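Local atomic coordinates of argininosuccinate lyase (Chelativorans sp., PDB entry 6RXA), a protein that acts as a C–N lyase (EDDS lyase) of the aspartase/fumarase superfamily and probably splits argininosuccinate into fumarate and arginine. Residues Asn113-Ala118 with Pro197-Ala202; Ile229-Trp235 with Tyr318-Arg324. The protein carries 2 engineered substitutions. All blocks are in the same frame, centred on the assembly; numbering follows the deposited sequence.

Contact 1 of 2, residues Asn113-Ala118 with Pro197-Ala202. With FMT (formic acid), chain C.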
loop_
_atom_site.group_PDB
_atom_site.type_symbol
_atom_site.label_atom_id
_atom_site.label_comp_id
_atom_site.label_asym_id
_atom_site.label_seq_id
_atom_site.Cartn_x
_atom_site.Cartn_y
_atom_site.Cartn_z
ATOM N N ASN A 113 -23.821 -8.377 14.825
ATOM C CA ASN A 113 -22.497 -8.812 14.396
ATOM C C ASN A 113 -22.571 -9.934 13.369
ATOM O O ASN A 113 -21.878 -9.881 12.344
ATOM C CB ASN A 113 -21.647 -9.237 15.598
ATOM C CG ASN A 113 -21.397 -8.098 16.568
ATOM O OD1 ASN A 113 -21.595 -6.923 16.243
ATOM N ND2 ASN A 113 -20.961 -8.439 17.775
ATOM N N ASP A 114 -23.368 -10.983 13.636
ATOM C CA ASP A 114 -23.488 -12.053 12.643
ATOM C C ASP A 114 -24.352 -11.628 11.461
ATOM O O ASP A 114 -24.060 -12.008 10.320
ATOM C CB ASP A 114 -23.854 -13.406 13.264
ATOM C CG ASP A 114 -25.200 -13.453 13.941
ATOM O OD1 ASP A 114 -25.750 -12.412 14.353
ATOM O OD2 ASP A 114 -25.688 -14.605 14.111
ATOM N N LEU A 115 -25.369 -10.799 11.708
ATOM C CA LEU A 115 -26.152 -10.214 10.624
ATOM C C LEU A 115 -25.257 -9.448 9.656
ATOM O O LEU A 115 -25.338 -9.632 8.432
ATOM C CB LEU A 115 -27.218 -9.274 11.203
ATOM C CG LEU A 115 -27.932 -8.354 10.207
ATOM C CD1 LEU A 115 -28.819 -9.160 9.269
ATOM C CD2 LEU A 115 -28.762 -7.306 10.941
ATOM N N ALA A 116 -24.406 -8.570 10.188
ATOM C CA ALA A 116 -23.546 -7.744 9.345
ATOM C C ALA A 116 -22.593 -8.604 8.529
ATOM O O ALA A 116 -22.422 -8.381 7.328
ATOM C CB ALA A 116 -22.770 -6.741 10.199
ATOM N N ASN A 117 -21.952 -9.586 9.168
ATOM C CA ASN A 117 -20.996 -10.426 8.451
ATOM C C ASN A 117 -21.702 -11.194 7.341
ATOM O O ASN A 117 -21.192 -11.282 6.214
ATOM C CB ASN A 117 -20.306 -11.384 9.429
ATOM C CG ASN A 117 -19.000 -11.970 8.885
ATOM O OD1 ASN A 117 -18.998 -12.965 8.155
ATOM N ND2 ASN A 117 -17.873 -11.389 9.299
ATOM N N ALA A 118 -22.890 -11.733 7.635
ATOM C CA ALA A 118 -23.642 -12.504 6.646
ATOM C C ALA A 118 -24.135 -11.631 5.500
ATOM O O ALA A 118 -24.058 -12.035 4.330
ATOM C CB ALA A 118 -24.825 -13.215 7.309
ATOM N N PRO A 197 -22.191 -17.339 8.431
ATOM C CA PRO A 197 -21.803 -17.149 9.842
ATOM C C PRO A 197 -22.978 -16.982 10.793
ATOM O O PRO A 197 -22.762 -16.837 11.999
ATOM C CB PRO A 197 -20.989 -15.852 9.787
ATOM C CG PRO A 197 -21.722 -15.042 8.737
ATOM C CD PRO A 197 -22.172 -16.058 7.690
ATOM N N LEU A 198 -24.210 -16.996 10.296
ATOM C CA LEU A 198 -25.361 -16.811 11.166
ATOM C C LEU A 198 -25.453 -17.935 12.188
ATOM O O LEU A 198 -25.218 -19.106 11.884
ATOM C CB LEU A 198 -26.629 -16.741 10.322
ATOM C CG LEU A 198 -26.692 -15.425 9.549
ATOM C CD1 LEU A 198 -27.719 -15.518 8.441
ATOM C CD2 LEU A 198 -26.999 -14.244 10.474
ATOM N N GLY A 199 -25.806 -17.562 13.414
ATOM C CA GLY A 199 -25.776 -18.458 14.552
ATOM C C GLY A 199 -24.624 -18.172 15.482
ATOM O O GLY A 199 -24.643 -18.627 16.639
ATOM N N ALA A 200 -23.621 -17.428 15.015
ATOM C CA ALA A 200 -22.572 -16.947 15.901
ATOM C C ALA A 200 -23.089 -15.892 16.868
ATOM O O ALA A 200 -22.472 -15.660 17.916
ATOM C CB ALA A 200 -21.435 -16.350 15.071
ATOM N N ALA A 201 -24.208 -15.252 16.542
ATOM C CA ALA A 201 -24.787 -14.190 17.372
ATOM C C ALA A 201 -23.708 -13.137 17.638
ATOM O O ALA A 201 -23.097 -12.646 16.681
ATOM C CB ALA A 201 -25.486 -14.775 18.590
ATOM N N ALA A 202 -23.451 -12.765 18.899
ATOM C CA ALA A 202 -22.499 -11.698 19.177
ATOM C C ALA A 202 -21.074 -12.099 18.833
ATOM O O ALA A 202 -20.273 -11.245 18.434
ATOM C CB ALA A 202 -22.574 -11.320 20.654
HETATM C C FMT C . -21.015 -5.672 20.200
HETATM O O1 FMT C . -20.964 -5.187 21.341
HETATM O O2 FMT C . -20.224 -6.544 19.797
#
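Asn113, near the start of helix 112-147, uses both N-H bonds of its amide. One runs almost straight (173°) from Asn113 ND2 to Ala202 O at 3.0 Å, arriving in the carbonyl plane on a lone pair. The other points to the formate, with Asn113 ND2 2.9 Å from FMT O2. The loop carbonyl thus fixes the rotation of the amide of Asn113, a residue seen to bind fumarate and succinate. Thr158 of the second subunit and Lys286 and Asn288 of the third also hold the formate, so it lies in the composite active site, built from three subunits, that characterises the superfamily.

Asp114 carries the junction. With chi1 at 63°, its CG sits between the backbone N and the carbonyl carbon, and the carboxylate reaches into the concave side of 197-202. Asp114 OD2 takes two backbone N-H groups: Gly199 N at 3.0 Å, nearly along the C-O axis, and Ala201 N at 2.9 Å in a weak, bent bond. OD1 turns back to Ser111 N. The loop forms a type II beta turn from Pro197 to Ala200, whose third position, Gly199, has a positive phi (106°) at which a side chain would collide with the preceding carbonyl.

Asn117 lays OD1 3.5 Å from Pro197 CG, while its amide bonds to Arg121 and Gly234. One residue on, Ala118 is small enough for the loop to come close: its CB is 3.7 Å from Leu198 CG, and Pro197 packs on it as well. Ile46 of helix 35-56 touches both Ala118 and Leu198.

A buried carboxylate that accepts backbone N-H groups from the loop and from Ser111, just ahead of the helix, is probably stabilised as an anion, and it ties the loop's shape to the helix end that presents Asn113.

Contact 2 of 2, residues Ile229-Trp235 with Tyr318-Arg324; sequences IEGVAGW and YQMSAAR. Engineered in segment 318-324: Met320 (natural residue Tyr).
Tyr318 and Glu230 meet with ring and carboxylate nearly coplanar, 8° apart. The hydroxyl donates a hydrogen bond to the syn lone pair of the acid, with Tyr318 OH 2.5 Å from Glu230 OE1. Glu230 gets there by a bend at chi2, which swings the carboxylate to the ring's edge. Two waters and Asn178 of the second subunit also bond to the tyrosine hydroxyl, and Lys181 of that subunit forms a salt bridge with Glu230 OE2, which probably offsets the charge of this buried acid. Ala233 is small enough to fit against Tyr318, its CB 3.5 Å from Gln319 C.

The end of helix 228-233 is thus tied to loop 318-324, whose Met320 adjoins the substrate-binding Asn113 and the formate pocket.

Arg324 and Trp235 stack at 28°. Arg324 CD lies over the five-membered ring of Trp235, 4.1 Å from its centroid, in a CH-pi contact, and the guanidinium continues along the indole in an off-centre cation-pi contact near CE3. A bend at chi3 (-63°) turns the guanidinium toward the helix end, where carbonyls have run out of helical N-H partners. Arg324 NH1 meets Val232 O at 2.9 Å, close to the guanidinium plane, and adds a weak bond to Ala233 O. NE bonds weakly to Ser321 O, and Ser321 opens an ST turn, its OG accepting from Ala323 N.

In one of two conformers, engineered Met320 (naturally Tyr) crosses Val232 at about a right angle, its CB 3.9 Å from Val232 CG2.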
loop_
_atom_site.group_PDB
_atom_site.type_symbol
_atom_site.label_atom_id
_atom_site.label_comp_id
_atom_site.label_asym_id
_atom_site.label_seq_id
_atom_site.Cartn_x
_atom_site.Cartn_y
_atom_site.Cartn_z
ATOM N N ILE A 229 -16.553 -17.275 16.908
ATOM C CA ILE A 229 -15.643 -16.138 16.818
ATOM C C ILE A 229 -15.244 -15.909 15.369
ATOM O O ILE A 229 -15.281 -14.782 14.865
ATOM C CB ILE A 229 -14.411 -16.324 17.725
ATOM C CG1 ILE A 229 -14.814 -16.313 19.194
ATOM C CG2 ILE A 229 -13.371 -15.245 17.436
ATOM C CD1 ILE A 229 -13.791 -17.013 20.067
ATOM N N GLU A 230 -14.867 -16.976 14.666
ATOM C CA GLU A 230 -14.541 -16.828 13.252
ATOM C C GLU A 230 -15.728 -16.262 12.481
ATOM O O GLU A 230 -15.536 -15.490 11.536
ATOM C CB GLU A 230 -14.083 -18.175 12.686
ATOM C CG GLU A 230 -13.675 -18.168 11.217
ATOM C CD GLU A 230 -12.421 -17.368 10.915
ATOM O OE1 GLU A 230 -11.901 -16.632 11.792
ATOM O OE2 GLU A 230 -11.942 -17.479 9.769
ATOM N N GLY A 231 -16.947 -16.602 12.899
ATOM C CA GLY A 231 -18.128 -16.099 12.214
ATOM C C GLY A 231 -18.249 -14.584 12.243
ATOM O O GLY A 231 -18.733 -13.978 11.287
ATOM N N VAL A 232 -17.834 -13.951 13.347
ATOM C CA VAL A 232 -17.925 -12.491 13.444
ATOM C C VAL A 232 -16.600 -11.762 13.247
ATOM O O VAL A 232 -16.581 -10.616 12.768
ATOM C CB VAL A 232 -18.611 -12.022 14.752
ATOM C CG1 VAL A 232 -20.040 -12.578 14.826
ATOM C CG2 VAL A 232 -17.784 -12.386 15.992
ATOM N N ALA A 233 -15.489 -12.389 13.647
ATOM C CA ALA A 233 -14.165 -11.796 13.515
ATOM C C ALA A 233 -13.543 -12.040 12.150
ATOM O O ALA A 233 -12.679 -11.254 11.722
ATOM C CB ALA A 233 -13.231 -12.357 14.596
ATOM N N GLY A 234 -13.973 -13.088 11.459
ATOM C CA GLY A 234 -13.364 -13.448 10.187
ATOM C C GLY A 234 -13.610 -12.398 9.116
ATOM O O GLY A 234 -14.749 -11.979 8.876
ATOM N N TRP A 235 -12.536 -11.997 8.440
ATOM C CA TRP A 235 -12.574 -10.939 7.440
ATOM C C TRP A 235 -11.602 -11.240 6.308
ATOM O O TRP A 235 -11.430 -10.401 5.413
ATOM C CB TRP A 235 -12.186 -9.617 8.099
ATOM C CG TRP A 235 -12.773 -8.366 7.493
ATOM C CD1 TRP A 235 -12.112 -7.391 6.827
ATOM C CD2 TRP A 235 -14.134 -7.940 7.582
ATOM N NE1 TRP A 235 -12.982 -6.378 6.474
ATOM C CE2 TRP A 235 -14.231 -6.697 6.926
ATOM C CE3 TRP A 235 -15.283 -8.503 8.136
ATOM C CZ2 TRP A 235 -15.436 -6.013 6.795
ATOM C CZ3 TRP A 235 -16.478 -7.814 8.025
ATOM C CH2 TRP A 235 -16.546 -6.585 7.354
ATOM N N TYR A 318 -8.223 -10.654 17.364
ATOM C CA TYR A 318 -9.021 -11.621 16.603
ATOM C C TYR A 318 -10.445 -11.594 17.148
ATOM O O TYR A 318 -10.957 -12.557 17.725
ATOM C CB TYR A 318 -8.416 -13.032 16.590
ATOM C CG TYR A 318 -8.753 -13.667 15.255
ATOM C CD1 TYR A 318 -7.959 -13.449 14.147
ATOM C CD2 TYR A 318 -9.910 -14.398 15.083
ATOM C CE1 TYR A 318 -8.312 -13.956 12.906
ATOM C CE2 TYR A 318 -10.271 -14.913 13.840
ATOM C CZ TYR A 318 -9.460 -14.689 12.753
ATOM O OH TYR A 318 -9.817 -15.197 11.511
ATOM N N GLN A 319 -11.065 -10.429 16.944
ATOM C CA GLN A 319 -12.353 -10.082 17.508
ATOM C C GLN A 319 -13.244 -9.435 16.458
ATOM O O GLN A 319 -12.772 -8.910 15.447
ATOM C CB GLN A 319 -12.182 -8.981 18.572
ATOM C CG GLN A 319 -11.454 -9.392 19.814
ATOM C CD GLN A 319 -11.190 -8.228 20.753
ATOM O OE1 GLN A 319 -11.819 -7.166 20.659
ATOM N NE2 GLN A 319 -10.236 -8.416 21.667
ATOM N N MET A 320 -14.545 -9.450 16.720
ATOM C CA MET A 320 -15.435 -8.496 16.072
ATOM C C MET A 320 -14.944 -7.088 16.384
ATOM O O MET A 320 -14.641 -6.768 17.537
ATOM C CB MET A 320 -16.839 -8.679 16.628
ATOM C CG MET A 320 -17.819 -7.624 16.195
ATOM S SD MET A 320 -18.258 -7.895 14.489
ATOM C CE MET A 320 -19.074 -6.343 14.096
ATOM N N SER A 321 -14.877 -6.250 15.358
ATOM C CA SER A 321 -14.377 -4.894 15.486
ATOM C C SER A 321 -15.081 -4.016 14.469
ATOM O O SER A 321 -15.203 -4.393 13.303
ATOM C CB SER A 321 -12.874 -4.864 15.199
ATOM O OG SER A 321 -12.379 -3.541 15.085
ATOM N N ALA A 322 -15.500 -2.838 14.902
ATOM C CA ALA A 322 -16.054 -1.846 13.990
ATOM C C ALA A 322 -14.975 -1.035 13.280
ATOM O O ALA A 322 -15.305 -0.134 12.501
ATOM C CB ALA A 322 -17.018 -0.925 14.756
ATOM N N ALA A 323 -13.698 -1.330 13.509
ATOM C CA ALA A 323 -12.608 -0.604 12.871
ATOM C C ALA A 323 -12.167 -1.213 11.544
ATOM O O ALA A 323 -11.296 -0.643 10.880
ATOM C CB ALA A 323 -11.379 -0.543 13.795
ATOM N N ARG A 324 -12.735 -2.346 11.139
ATOM C CA ARG A 324 -12.301 -3.006 9.916
ATOM C C ARG A 324 -12.799 -2.250 8.695
ATOM O O ARG A 324 -13.948 -1.804 8.643
ATOM C CB ARG A 324 -12.827 -4.440 9.898
ATOM C CG ARG A 324 -12.184 -5.327 10.974
ATOM C CD ARG A 324 -12.815 -6.708 11.069
ATOM N NE ARG A 324 -14.221 -6.599 11.462
ATOM C CZ ARG A 324 -15.039 -7.624 11.698
ATOM N NH1 ARG A 324 -14.610 -8.871 11.604
ATOM N NH2 ARG A 324 -16.296 -7.393 12.029
HETATM O O HOH W 1 -10.378 -15.857 8.459
HETATM O O HOH W 2 -10.042 -12.950 9.571
#

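Both contacts are buried, their centres about 10 Å apart, and both reach the second subunit. Contact 1 lies near the beginning of a long helix, which sends the carboxylate of Asp114 to N-H groups of the loop; contact 2 belongs to the end of a short one, where carbonyls suit the cationic guanidinium of Arg324. Each sets a loop against a helix terminus, but aromatic rings take part only in contact 2, where two waters also bridge. Asn117 joins the two through a probable hydrogen bond from ND2 to Gly234 O, while Pro197 packs on Gly231. In the conformer given, engineered Met320 lies beside Asn113, which places segment 318-324 next to the formate pocket.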